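Local structure of 3-oxo-glucose-6-phosphate:glutamate aminotransferase (Bacillus subtilis subsp. subtilis, 4K2M) at residues L314-F317 and K318-F321; E92-T96 and G97-S101; Y381-S385 and H386-T390; L267-K270 and C271-S275. The protein catalyses the reversible pyridoxal phosphate-dependent transamination of 3-dehydro-glucose 6-phosphate with glutamate to kanosamine 6-phosphate, a step in antibiotic biosynthesis. One frame throughout, in Å; residues are numbered along the deposited sequence. Where two conformers were deposited one is given.

Two ligand sites, shared across the homodimer, order these four contacts. Contact 2 ends in Thr100, which grips the sugar phosphate of the external aldimine lodged largely in the second subunit, with Ser101 beside it as a substrate-binding residue. Contact 3 begins with Tyr381, which binds the aldimine of its own subunit. Their centres lie 41 Å apart, and both touch the second subunit. Contact 4, in the helix just ahead of substrate-binding Tyr276, comes within about 10 Å (nearest atoms) of contact 2. Contact 1, in helix 312-329, lies across the chain's centre from contacts 3 and 4, its centre 32 and 34 Å from theirs; its Arg319 side chain approaches a bound aldimine to about 10 Å.

Contact 1 of 4, residues L314-F317 and K318-F321; sequences LNNF and KRLF. With ACT (acetate ion), chain F.
Asn316 and Arg319 stand three residues apart on helix 312-329, and their flat ends are turned almost perpendicular, the amide and guanidinium planes 82° apart. Direct approach is slight, Asn316 OD1 lying 4.0 Å from Arg319 CD. A water joins the polar ends instead: it donates to Asn316 OD1 at 2.8 Å and accepts from Arg319 NE at 2.8 Å, lying in the guanidinium plane at its edge. Arg319 is extended from CG to NE, which carries its head clear of the helix to an acetate, probably from the crystallisation liquor; the straightest of its bonds there runs from Arg319 NH2 to acetate OXT, 3.0 Å with an angle of 166° at the hydrogen. Trp350 O takes a further bond from Arg319 NH1, and Asn316 ND2 donates to Ile229 O, so both planar groups are fixed from outside as well. On another flank, Lys318 lays its CG against Leu314 O at 3.5 Å and against Leu314 CD1 at 4.3 Å, before the chain bends at chi3 (80°) and takes NZ to Leu57 O; the lysine also makes a cation-pi contact with Phe58. Phe317 and Phe321 both hold CG anti to the backbone N and project their rings away from this turn; Phe317 meets Trp43 edge-to-face, and both rings touch helices 13-24 and 53-57. Between the two residues, Phe321 N donates to Phe317 O at 2.9 Å. Such i to i+4 bonding is that of a regular alpha-helix, here joining the aminotransferase fold to the additional N-terminal domain of this enzyme.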
loop_
_atom_site.group_PDB
_atom_site.type_symbol
_atom_site.label_atom_id
_atom_site.label_comp_id
_atom_site.label_asym_id
_atom_site.label_seq_id
_atom_site.Cartn_x
_atom_site.Cartn_y
_atom_site.Cartn_z
ATOM N N LEU A 314 8.951 25.374 0.879
ATOM C CA LEU A 314 9.515 26.034 -0.303
ATOM C C LEU A 314 8.683 25.695 -1.539
ATOM O O LEU A 314 8.355 26.567 -2.339
ATOM C CB LEU A 314 10.960 25.613 -0.533
ATOM C CG LEU A 314 11.537 26.077 -1.877
ATOM C CD1 LEU A 314 11.663 27.606 -1.916
ATOM C CD2 LEU A 314 12.874 25.412 -2.183
ATOM N N ASN A 315 8.322 24.427 -1.682
ATOM C CA ASN A 315 7.553 24.006 -2.851
ATOM C C ASN A 315 6.174 24.627 -2.893
ATOM O O ASN A 315 5.702 25.044 -3.965
ATOM C CB ASN A 315 7.465 22.477 -2.936
ATOM C CG ASN A 315 8.713 21.850 -3.508
ATOM O OD1 ASN A 315 9.574 22.533 -4.092
ATOM N ND2 ASN A 315 8.821 20.527 -3.367
ATOM N N ASN A 316 5.512 24.697 -1.744
ATOM C CA ASN A 316 4.195 25.321 -1.711
ATOM C C ASN A 316 4.318 26.808 -2.019
ATOM O O ASN A 316 3.469 27.370 -2.712
ATOM C CB ASN A 316 3.478 25.086 -0.375
ATOM C CG ASN A 316 2.596 23.849 -0.403
ATOM O OD1 ASN A 316 2.760 22.982 -1.270
ATOM N ND2 ASN A 316 1.645 23.768 0.527
ATOM N N PHE A 317 5.385 27.440 -1.549
ATOM C CA PHE A 317 5.589 28.838 -1.898
ATOM C C PHE A 317 5.778 28.997 -3.417
ATOM O O PHE A 317 5.206 29.909 -4.045
ATOM C CB PHE A 317 6.786 29.446 -1.159
ATOM C CG PHE A 317 7.000 30.887 -1.501
ATOM C CD1 PHE A 317 6.260 31.875 -0.865
ATOM C CD2 PHE A 317 7.901 31.242 -2.498
ATOM C CE1 PHE A 317 6.435 33.209 -1.197
ATOM C CE2 PHE A 317 8.085 32.565 -2.840
ATOM C CZ PHE A 317 7.360 33.554 -2.192
ATOM N N LYS A 318 6.556 28.111 -4.022
ATOM C CA LYS A 318 6.782 28.213 -5.465
ATOM C C LYS A 318 5.474 28.040 -6.231
ATOM O O LYS A 318 5.240 28.733 -7.222
ATOM C CB LYS A 318 7.838 27.207 -5.920
ATOM C CG LYS A 318 9.276 27.611 -5.504
ATOM C CD LYS A 318 10.296 26.616 -6.036
ATOM C CE LYS A 318 10.610 26.884 -7.507
ATOM N NZ LYS A 318 11.588 25.865 -8.029
ATOM N N ARG A 319 4.632 27.117 -5.779
ATOM C CA ARG A 319 3.304 26.965 -6.377
ATOM C C ARG A 319 2.493 28.240 -6.294
ATOM O O ARG A 319 1.838 28.626 -7.272
ATOM C CB ARG A 319 2.535 25.820 -5.705
ATOM C CG ARG A 319 3.093 24.446 -6.021
ATOM C CD ARG A 319 2.284 23.398 -5.238
ATOM N NE ARG A 319 2.731 22.037 -5.536
ATOM C CZ ARG A 319 2.231 21.281 -6.510
ATOM N NH1 ARG A 319 1.255 21.747 -7.275
ATOM N NH2 ARG A 319 2.729 20.064 -6.735
ATOM N N LEU A 320 2.533 28.900 -5.136
ATOM C CA LEU A 320 1.795 30.145 -4.965
ATOM C C LEU A 320 2.330 31.216 -5.929
ATOM O O LEU A 320 1.552 31.966 -6.538
ATOM C CB LEU A 320 1.902 30.639 -3.518
ATOM C CG LEU A 320 1.483 32.093 -3.279
ATOM C CD1 LEU A 320 -0.005 32.288 -3.531
ATOM C CD2 LEU A 320 1.871 32.556 -1.867
ATOM N N PHE A 321 3.654 31.292 -6.056
ATOM C CA PHE A 321 4.255 32.285 -6.943
ATOM C C PHE A 321 3.775 32.053 -8.362
ATOM O O PHE A 321 3.399 32.995 -9.068
ATOM C CB PHE A 321 5.787 32.240 -6.905
ATOM C CG PHE A 321 6.434 33.307 -7.748
ATOM C CD1 PHE A 321 6.580 34.600 -7.253
ATOM C CD2 PHE A 321 6.873 33.029 -9.036
ATOM C CE1 PHE A 321 7.168 35.601 -8.020
ATOM C CE2 PHE A 321 7.465 34.023 -9.813
ATOM C CZ PHE A 321 7.603 35.316 -9.300
HETATM C C ACT F . 0.979 18.727 -9.161
HETATM O O ACT F . 0.985 19.918 -8.895
HETATM O OXT ACT F . 1.890 18.017 -8.750
HETATM C CH3 ACT F . -0.132 18.163 -10.012
HETATM O O HOH W 1 4.268 21.651 -3.285
#

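Contact 2 of 4, residues E92-T96 and G97-S101; sequences EVLPT and GKFTS. With O1G (3-deoxy-3-[(E)-({3-hydroxy-2-methyl-5-[(phosphonooxy)methyl]pyridin-4-yl}methylidene)amino]-6-O-phosphono-alpha-D-gluco pyranose), chain I.
Leu94 and Phe99 meet at about a right angle where the chain leaves helix 80-93. Leu94 CD2 touches Phe99 CE1 at 3.9 Å, while Leu94 O lies near the ring plane, 3.3 Å from Phe99 CZ, so the carbonyl addresses the ring's edge. One ring face is covered by the chain itself, Gly97 C standing 3.7 Å above its centre. The fold-back needed for this is set at Gly97, whose positive phi of 77° places it in the left-handed conformation and whose N donates to Leu94 O at 3.1 Å, from well above the carbonyl plane. Thr96 secures the next step: its OG1 sits between the backbone N and the carbonyl carbon (chi1 70°), where it accepts from Lys98 N at 3.1 Å with an angle of 166° at the hydrogen. This is an ST turn, and the same hydroxyl donates back to Val93 O in a short bond of 2.5 Å, lying in the carbonyl plane; Val93 O thus receives both Thr96 N and Thr96 OG1. Beyond the turn the loop extends to Thr100 and Ser101, at the sugar phosphate of an external aldimine: Thr100 OG1 donates to OP6 in a short bond and, in the conformer given, Ser101 OG reaches OP8 at 3.0 Å. That ligand is also held by Tyr248, Gln227 and Ser244 of the second subunit, so the loop completes a partner's active site. Further out, backbone bonds tie Phe99 to Leu300 and Thr100 to Asn299 at the start of helix 299-308, and Asn299 ND2 donates to Lys98 O.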
loop_
_atom_site.group_PDB
_atom_site.type_symbol
_atom_site.label_atom_id
_atom_site.label_comp_id
_atom_site.label_asym_id
_atom_site.label_seq_id
_atom_site.Cartn_x
_atom_site.Cartn_y
_atom_site.Cartn_z
ATOM N N GLU A 92 20.895 3.855 5.073
ATOM C CA GLU A 92 20.759 3.540 6.499
ATOM C C GLU A 92 19.562 2.643 6.803
ATOM O O GLU A 92 19.627 1.782 7.693
ATOM C CB GLU A 92 20.620 4.825 7.316
ATOM C CG GLU A 92 21.669 5.878 7.015
ATOM C CD GLU A 92 21.406 7.179 7.759
ATOM O OE1 GLU A 92 20.450 7.217 8.568
ATOM O OE2 GLU A 92 22.149 8.161 7.533
ATOM N N VAL A 93 18.453 2.846 6.095
ATOM C CA VAL A 93 17.249 2.069 6.409
ATOM C C VAL A 93 17.321 0.630 5.898
ATOM O O VAL A 93 16.928 -0.301 6.606
ATOM C CB VAL A 93 15.966 2.742 5.878
ATOM C CG1 VAL A 93 14.757 1.864 6.152
ATOM C CG2 VAL A 93 15.770 4.086 6.546
ATOM N N LEU A 94 17.822 0.447 4.680
ATOM C CA LEU A 94 17.812 -0.875 4.056
ATOM C C LEU A 94 18.443 -1.988 4.903
ATOM O O LEU A 94 17.836 -3.066 5.035
ATOM C CB LEU A 94 18.377 -0.841 2.623
ATOM C CG LEU A 94 17.467 -0.178 1.580
ATOM C CD1 LEU A 94 18.203 0.033 0.256
ATOM C CD2 LEU A 94 16.182 -0.990 1.361
ATOM N N PRO A 95 19.629 -1.736 5.501
ATOM C CA PRO A 95 20.268 -2.801 6.292
ATOM C C PRO A 95 19.538 -3.094 7.595
ATOM O O PRO A 95 19.852 -4.101 8.234
ATOM C CB PRO A 95 21.652 -2.213 6.631
ATOM C CG PRO A 95 21.878 -1.130 5.634
ATOM C CD PRO A 95 20.528 -0.567 5.344
ATOM N N THR A 96 18.608 -2.233 8.003
ATOM C CA THR A 96 17.839 -2.504 9.224
ATOM C C THR A 96 16.830 -3.607 9.005
ATOM O O THR A 96 16.384 -4.249 9.966
ATOM C CB THR A 96 17.069 -1.278 9.753
ATOM O OG1 THR A 96 15.979 -0.963 8.869
ATOM C CG2 THR A 96 17.995 -0.080 9.916
ATOM N N GLY A 97 16.426 -3.804 7.753
ATOM C CA GLY A 97 15.435 -4.816 7.449
ATOM C C GLY A 97 14.017 -4.402 7.803
ATOM O O GLY A 97 13.084 -5.191 7.631
ATOM N N LYS A 98 13.833 -3.174 8.287
ATOM C CA LYS A 98 12.496 -2.749 8.730
ATOM C C LYS A 98 11.853 -1.887 7.666
ATOM O O LYS A 98 12.221 -0.722 7.508
ATOM C CB LYS A 98 12.587 -1.976 10.048
ATOM C CG LYS A 98 13.135 -2.810 11.188
ATOM C CD LYS A 98 13.252 -1.995 12.453
ATOM C CE LYS A 98 13.907 -2.815 13.554
ATOM N NZ LYS A 98 13.246 -2.601 14.870
ATOM N N PHE A 99 10.883 -2.449 6.948
ATOM C CA PHE A 99 10.343 -1.773 5.771
ATOM C C PHE A 99 8.861 -1.513 5.898
ATOM O O PHE A 99 8.341 -0.590 5.291
ATOM C CB PHE A 99 10.607 -2.619 4.526
ATOM C CG PHE A 99 12.049 -2.998 4.371
ATOM C CD1 PHE A 99 13.041 -2.050 4.592
ATOM C CD2 PHE A 99 12.411 -4.301 4.063
ATOM C CE1 PHE A 99 14.388 -2.382 4.479
ATOM C CE2 PHE A 99 13.760 -4.654 3.928
ATOM C CZ PHE A 99 14.755 -3.692 4.141
ATOM N N THR A 100 8.198 -2.343 6.687
ATOM C CA THR A 100 6.767 -2.198 6.929
ATOM C C THR A 100 6.608 -1.550 8.295
ATOM O O THR A 100 6.468 -0.323 8.402
ATOM C CB THR A 100 6.019 -3.545 6.771
ATOM O OG1 THR A 100 6.641 -4.542 7.591
ATOM C CG2 THR A 100 6.048 -4.002 5.306
ATOM N N SER A 101 6.621 -2.342 9.356
ATOM C CA SER A 101 6.655 -1.738 10.681
ATOM C C SER A 101 8.065 -1.201 10.931
ATOM O O SER A 101 9.047 -1.722 10.386
ATOM C CB SER A 101 6.286 -2.757 11.754
ATOM O OG SER A 101 7.123 -3.886 11.661
HETATM P P O1G I . 0.244 -9.391 3.618
HETATM C C3A O1G I . -0.070 -14.790 5.718
HETATM O O3 O1G I . 0.937 -15.278 6.485
HETATM C C1 O1G I . 3.276 -11.876 10.220
HETATM N "N1'" O1G I . -2.022 -15.089 4.425
HETATM C C2 O1G I . 2.457 -12.701 9.224
HETATM O O2 O1G I . 2.995 -14.067 9.300
HETATM C C9A O1G I . -1.047 -15.624 5.180
HETATM C C2A O1G I . -1.040 -17.128 5.419
HETATM C C3 O1G I . 2.565 -12.171 7.789
HETATM N "N3'" O1G I . 1.517 -12.918 7.081
HETATM O O1 O1G I . 4.673 -12.046 9.960
HETATM C C4 O1G I . 2.375 -10.637 7.723
HETATM O O4 O1G I . 2.942 -10.357 6.425
HETATM C C4A O1G I . -0.105 -13.421 5.469
HETATM C C4B O1G I . 0.904 -12.509 6.035
HETATM C C5 O1G I . 3.294 -9.994 8.760
HETATM O O5 O1G I . 2.993 -10.468 10.083
HETATM C C5A O1G I . -1.119 -12.901 4.682
HETATM C C5T O1G I . -1.317 -11.426 4.311
HETATM C C6 O1G I . 3.119 -8.508 8.897
HETATM C C6A O1G I . -2.074 -13.762 4.163
HETATM O OP1 O1G I . -1.019 -8.569 3.527
HETATM O OP2 O1G I . 1.124 -9.211 2.417
HETATM O OP3 O1G I . 0.957 -9.141 4.965
HETATM O OP4 O1G I . -0.154 -10.980 3.556
HETATM O O6 O1G I . 3.981 -7.847 9.750
HETATM P "P'" O1G I . 4.394 -6.323 9.432
HETATM O OP6 O1G I . 4.925 -6.324 8.008
HETATM O OP7 O1G I . 3.144 -5.488 9.629
HETATM O OP8 O1G I . 5.480 -6.055 10.469
#

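Contact 3 of 4, residues Y381-S385 and H386-T390; sequences YPILS and HMQKT. With O1G (3-deoxy-3-[(E)-({3-hydroxy-2-methyl-5-[(phosphonooxy)methyl]pyridin-4-yl}methylidene)amino]-6-O-phosphono-alpha-D-gluco pyranose), chain C.
Gln388 folds its side chain back on Ile383. CB lies 3.7 Å from Ser385 O, and CG is in contact with both Ser385 O and Leu384 O. A bend at chi2 (-78°) then turns the amide to Ile383, so that the two side chains cross at about a right angle: Gln388 CD is 3.6 Å from Ile383 CG2, Gln388 OE1 is 3.6 Å from the same Ile383 CG2, and Gln388 NE2 is 3.8 Å from Ile383 CB. The tip is gripped by the second subunit, OE1 accepting from Lys287 N and NE2 donating to Asn285 O, so the amide's rotation is fixed at the dimer interface. The backbone here makes a short 3-10 turn, with Met387 N donating to Leu384 O at 3.0 Å and a weak bond from Gln388 N to Ser385 O. On this turn Met387 CG covers one face of the His386 ring, 3.8 Å above its centre, and Leu384 CB touches His386 CE1 at 3.7 Å. His386 NE2 is bonded to Glu406, but its ND1 is buried without a polar partner. At the start of 381-385, after a cis peptide, Tyr381 meets the aldimine's sugar: its OH is hydrogen-bonded to O2 at 2.6 Å, with O2 near the ring plane.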
loop_
_atom_site.group_PDB
_atom_site.type_symbol
_atom_site.label_atom_id
_atom_site.label_comp_id
_atom_site.label_asym_id
_atom_site.label_seq_id
_atom_site.Cartn_x
_atom_site.Cartn_y
_atom_site.Cartn_z
ATOM N N TYR A 381 -11.385 16.233 -13.377
ATOM C CA TYR A 381 -11.226 14.894 -13.943
ATOM C C TYR A 381 -12.251 14.763 -15.066
ATOM O O TYR A 381 -13.195 15.546 -15.134
ATOM C CB TYR A 381 -11.466 13.838 -12.839
ATOM C CG TYR A 381 -10.432 14.015 -11.748
ATOM C CD1 TYR A 381 -9.210 13.373 -11.827
ATOM C CD2 TYR A 381 -10.646 14.899 -10.690
ATOM C CE1 TYR A 381 -8.224 13.570 -10.855
ATOM C CE2 TYR A 381 -9.665 15.110 -9.715
ATOM C CZ TYR A 381 -8.464 14.437 -9.807
ATOM O OH TYR A 381 -7.483 14.626 -8.849
ATOM N N PRO A 382 -12.060 13.787 -15.969
ATOM C CA PRO A 382 -12.881 13.794 -17.194
ATOM C C PRO A 382 -14.344 13.374 -17.049
ATOM O O PRO A 382 -15.172 13.769 -17.888
ATOM C CB PRO A 382 -12.138 12.824 -18.123
ATOM C CG PRO A 382 -11.338 11.936 -17.191
ATOM C CD PRO A 382 -10.925 12.853 -16.059
ATOM N N ILE A 383 -14.683 12.598 -16.020
ATOM C CA ILE A 383 -16.052 12.095 -15.890
ATOM C C ILE A 383 -16.527 12.355 -14.464
ATOM O O ILE A 383 -15.828 12.025 -13.505
ATOM C CB ILE A 383 -16.137 10.571 -16.195
ATOM C CG1 ILE A 383 -15.566 10.265 -17.581
ATOM C CG2 ILE A 383 -17.587 10.082 -16.085
ATOM C CD1 ILE A 383 -15.458 8.773 -17.902
ATOM N N LEU A 384 -17.689 12.981 -14.325
ATOM C CA LEU A 384 -18.271 13.243 -13.004
ATOM C C LEU A 384 -18.842 11.951 -12.406
ATOM O O LEU A 384 -19.214 11.056 -13.151
ATOM C CB LEU A 384 -19.371 14.285 -13.136
ATOM C CG LEU A 384 -18.842 15.637 -13.613
ATOM C CD1 LEU A 384 -20.016 16.587 -13.850
ATOM C CD2 LEU A 384 -17.909 16.201 -12.566
ATOM N N SER A 385 -18.906 11.855 -11.077
ATOM C CA SER A 385 -19.329 10.628 -10.395
ATOM C C SER A 385 -20.670 10.066 -10.880
ATOM O O SER A 385 -20.809 8.863 -11.084
ATOM C CB SER A 385 -19.412 10.865 -8.881
ATOM O OG SER A 385 -18.148 11.256 -8.382
ATOM N N HIS A 386 -21.656 10.942 -11.042
ATOM C CA HIS A 386 -23.010 10.509 -11.402
ATOM C C HIS A 386 -23.151 10.225 -12.898
ATOM O O HIS A 386 -24.234 9.888 -13.379
ATOM C CB HIS A 386 -24.039 11.541 -10.933
ATOM C CG HIS A 386 -23.925 12.869 -11.614
ATOM N ND1 HIS A 386 -22.742 13.573 -11.685
ATOM C CD2 HIS A 386 -24.859 13.632 -12.236
ATOM C CE1 HIS A 386 -22.946 14.704 -12.337
ATOM N NE2 HIS A 386 -24.223 14.769 -12.677
ATOM N N MET A 387 -22.046 10.337 -13.628
ATOM C CA MET A 387 -22.042 10.112 -15.075
ATOM C C MET A 387 -21.125 8.959 -15.461
ATOM O O MET A 387 -20.910 8.685 -16.638
ATOM C CB MET A 387 -21.651 11.396 -15.805
ATOM C CG MET A 387 -22.618 12.540 -15.484
ATOM S SD MET A 387 -22.197 14.082 -16.298
ATOM C CE MET A 387 -22.467 13.647 -18.029
ATOM N N GLN A 388 -20.591 8.267 -14.461
ATOM C CA GLN A 388 -19.758 7.102 -14.736
ATOM C C GLN A 388 -20.640 5.960 -15.257
ATOM O O GLN A 388 -21.771 5.780 -14.802
ATOM C CB GLN A 388 -19.015 6.649 -13.469
ATOM C CG GLN A 388 -17.932 7.610 -12.965
ATOM C CD GLN A 388 -16.631 7.527 -13.750
ATOM O OE1 GLN A 388 -16.553 6.847 -14.780
ATOM N NE2 GLN A 388 -15.585 8.213 -13.258
ATOM N N LYS A 389 -20.132 5.179 -16.201
ATOM C CA LYS A 389 -20.968 4.132 -16.801
ATOM C C LYS A 389 -20.833 2.815 -16.049
ATOM O O LYS A 389 -20.183 1.869 -16.508
ATOM C CB LYS A 389 -20.618 3.961 -18.286
ATOM C CG LYS A 389 -21.160 5.097 -19.171
ATOM C CD LYS A 389 -20.419 5.175 -20.508
ATOM C CE LYS A 389 -21.179 5.999 -21.550
ATOM N NZ LYS A 389 -21.267 7.454 -21.224
ATOM N N THR A 390 -21.455 2.765 -14.879
ATOM C CA THR A 390 -21.391 1.596 -14.016
ATOM C C THR A 390 -22.819 1.137 -13.722
ATOM O O THR A 390 -23.761 1.922 -13.834
ATOM C CB THR A 390 -20.701 1.936 -12.669
ATOM O OG1 THR A 390 -21.533 2.839 -11.924
ATOM C CG2 THR A 390 -19.345 2.582 -12.899
HETATM P P O1G C . -4.379 8.254 -3.014
HETATM C C3A O1G C . -7.387 12.929 -4.702
HETATM O O3 O1G C . -6.902 13.728 -5.682
HETATM C C1 O1G C . -4.357 11.421 -10.094
HETATM N "N1'" O1G C . -8.885 12.492 -2.924
HETATM C C2 O1G C . -5.158 11.900 -8.881
HETATM O O2 O1G C . -5.193 13.358 -9.046
HETATM C C9A O1G C . -8.450 13.325 -3.883
HETATM C C2A O1G C . -9.135 14.673 -4.018
HETATM C C3 O1G C . -4.536 11.501 -7.532
HETATM N "N3'" O1G C . -5.580 11.810 -6.539
HETATM O O1 O1G C . -3.123 12.142 -10.237
HETATM C C4 O1G C . -4.094 10.024 -7.509
HETATM O O4 O1G C . -3.156 10.021 -6.415
HETATM C C4A O1G C . -6.791 11.692 -4.530
HETATM C C4B O1G C . -5.685 11.238 -5.398
HETATM C C5 O1G C . -3.267 9.755 -8.766
HETATM O O5 O1G C . -4.018 10.035 -9.954
HETATM C C5A O1G C . -7.265 10.846 -3.531
HETATM C C5T O1G C . -6.738 9.441 -3.198
HETATM C C6 O1G C . -2.938 8.303 -8.978
HETATM C C6A O1G C . -8.324 11.275 -2.745
HETATM O OP1 O1G C . -5.214 7.050 -2.634
HETATM O OP2 O1G C . -3.248 8.501 -2.072
HETATM O OP3 O1G C . -4.011 8.248 -4.516
HETATM O OP4 O1G C . -5.362 9.541 -2.764
HETATM O O6 O1G C . -1.996 8.048 -9.949
HETATM P "P'" O1G C . -0.976 6.813 -9.799
HETATM O OP6 O1G C . -0.157 7.109 -8.561
HETATM O OP7 O1G C . -1.776 5.534 -9.709
HETATM O OP8 O1G C . -0.166 6.915 -11.094
#

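Contact 4 of 4, residues L267-K270 and C271-S275; sequences LAKK and CIQFS
Lys269 O accepts a hydrogen bond from Gln273 N, one helical turn on, at 2.9 Å; Gln273 CG makes a plain carbon contact with the same oxygen at 3.1 Å. With CG beside its own backbone N (chi1 -62°) and the chain extended beyond CG, Gln273 runs back along Lys269, the two side chains lying side by side and pointing the same way. Gln273 NE2 comes to 3.3 Å from Lys269 CG, an approach to the lysine's aliphatic part; the lysine's own charge goes elsewhere, NZ forming a salt bridge with Glu266. Lys270 crosses the same glutamine obliquely, and its carbonyl accepts from Phe274 N at 2.9 Å with an angle of 169° at the hydrogen. The Phe274 ring turns its edge to that oxygen, CD2 lying 3.4 Å from Lys270 O. These bonds belong to helix 265-275, which in this aspartate aminotransferase-type fold packs by Ala268 and Cys271 on strands 120-124 and 258-262 of the seven-stranded mixed sheet. Leu267, Cys271 and Phe274 also touch helix 127-137. Cys271 N and Ile272 N bond Leu267 O and Ala268 O in the same way. Near the helix end Ser275 OG donates to Ile272 O at 2.7 Å; the next residue, Tyr276, binds substrate, its side chain about 6 Å from that of Ile272.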
loop_
_atom_site.group_PDB
_atom_site.type_symbol
_atom_site.label_atom_id
_atom_site.label_comp_id
_atom_site.label_asym_id
_atom_site.label_seq_id
_atom_site.Cartn_x
_atom_site.Cartn_y
_atom_site.Cartn_z
ATOM N N LEU A 267 -11.344 7.938 18.649
ATOM C CA LEU A 267 -11.451 7.835 17.197
ATOM C C LEU A 267 -10.105 7.408 16.614
ATOM O O LEU A 267 -10.046 6.545 15.741
ATOM C CB LEU A 267 -11.926 9.161 16.602
ATOM C CG LEU A 267 -12.244 9.234 15.120
ATOM C CD1 LEU A 267 -13.241 8.137 14.726
ATOM C CD2 LEU A 267 -12.806 10.632 14.808
ATOM N N ALA A 268 -9.019 7.990 17.118
ATOM C CA ALA A 268 -7.677 7.588 16.713
ATOM C C ALA A 268 -7.421 6.103 16.948
ATOM O O ALA A 268 -6.857 5.415 16.094
ATOM C CB ALA A 268 -6.630 8.426 17.437
ATOM N N LYS A 269 -7.831 5.607 18.111
ATOM C CA LYS A 269 -7.638 4.202 18.437
ATOM C C LYS A 269 -8.370 3.313 17.435
ATOM O O LYS A 269 -7.832 2.291 16.956
ATOM C CB LYS A 269 -8.111 3.918 19.867
ATOM C CG LYS A 269 -8.154 2.430 20.193
ATOM C CD LYS A 269 -8.213 2.190 21.696
ATOM C CE LYS A 269 -9.234 3.086 22.357
ATOM N NZ LYS A 269 -9.782 2.528 23.629
ATOM N N LYS A 270 -9.594 3.700 17.096
ATOM C CA LYS A 270 -10.360 2.931 16.131
ATOM C C LYS A 270 -9.697 2.974 14.755
ATOM O O LYS A 270 -9.703 1.980 14.029
ATOM C CB LYS A 270 -11.817 3.423 16.064
ATOM C CG LYS A 270 -12.641 3.070 17.301
ATOM C CD LYS A 270 -14.054 3.667 17.209
ATOM C CE LYS A 270 -14.954 3.226 18.369
ATOM N NZ LYS A 270 -14.705 3.998 19.619
ATOM N N CYS A 271 -9.127 4.116 14.387
ATOM C CA CYS A 271 -8.395 4.200 13.117
ATOM C C CYS A 271 -7.203 3.251 13.095
ATOM O O CYS A 271 -6.957 2.588 12.091
ATOM C CB CYS A 271 -7.893 5.621 12.852
ATOM S SG CYS A 271 -9.203 6.796 12.460
ATOM N N ILE A 272 -6.450 3.205 14.192
ATOM C CA ILE A 272 -5.310 2.298 14.258
ATOM C C ILE A 272 -5.783 0.856 14.138
ATOM O O ILE A 272 -5.158 0.053 13.437
ATOM C CB ILE A 272 -4.500 2.490 15.550
ATOM C CG1 ILE A 272 -3.887 3.895 15.576
ATOM C CG2 ILE A 272 -3.402 1.440 15.655
ATOM C CD1 ILE A 272 -3.277 4.278 16.920
ATOM N N GLN A 273 -6.882 0.519 14.810
ATOM C CA GLN A 273 -7.400 -0.850 14.752
ATOM C C GLN A 273 -7.823 -1.222 13.332
ATOM O O GLN A 273 -7.445 -2.273 12.829
ATOM C CB GLN A 273 -8.566 -1.046 15.748
ATOM C CG GLN A 273 -8.141 -0.825 17.190
ATOM C CD GLN A 273 -9.318 -0.632 18.128
ATOM O OE1 GLN A 273 -10.467 -0.484 17.691
ATOM N NE2 GLN A 273 -9.038 -0.639 19.428
ATOM N N PHE A 274 -8.557 -0.340 12.666
ATOM C CA PHE A 274 -8.961 -0.606 11.285
ATOM C C PHE A 274 -7.778 -0.643 10.305
ATOM O O PHE A 274 -7.824 -1.357 9.301
ATOM C CB PHE A 274 -9.987 0.429 10.807
ATOM C CG PHE A 274 -11.406 0.048 11.095
ATOM C CD1 PHE A 274 -12.003 -0.998 10.410
ATOM C CD2 PHE A 274 -12.146 0.741 12.040
ATOM C CE1 PHE A 274 -13.322 -1.355 10.660
ATOM C CE2 PHE A 274 -13.471 0.391 12.307
ATOM C CZ PHE A 274 -14.057 -0.650 11.613
ATOM N N SER A 275 -6.727 0.117 10.603
ATOM C CA SER A 275 -5.563 0.222 9.713
ATOM C C SER A 275 -4.687 -1.018 9.791
ATOM O O SER A 275 -3.825 -1.266 8.925
ATOM C CB SER A 275 -4.724 1.438 10.096
ATOM O OG SER A 275 -3.922 1.142 11.240
#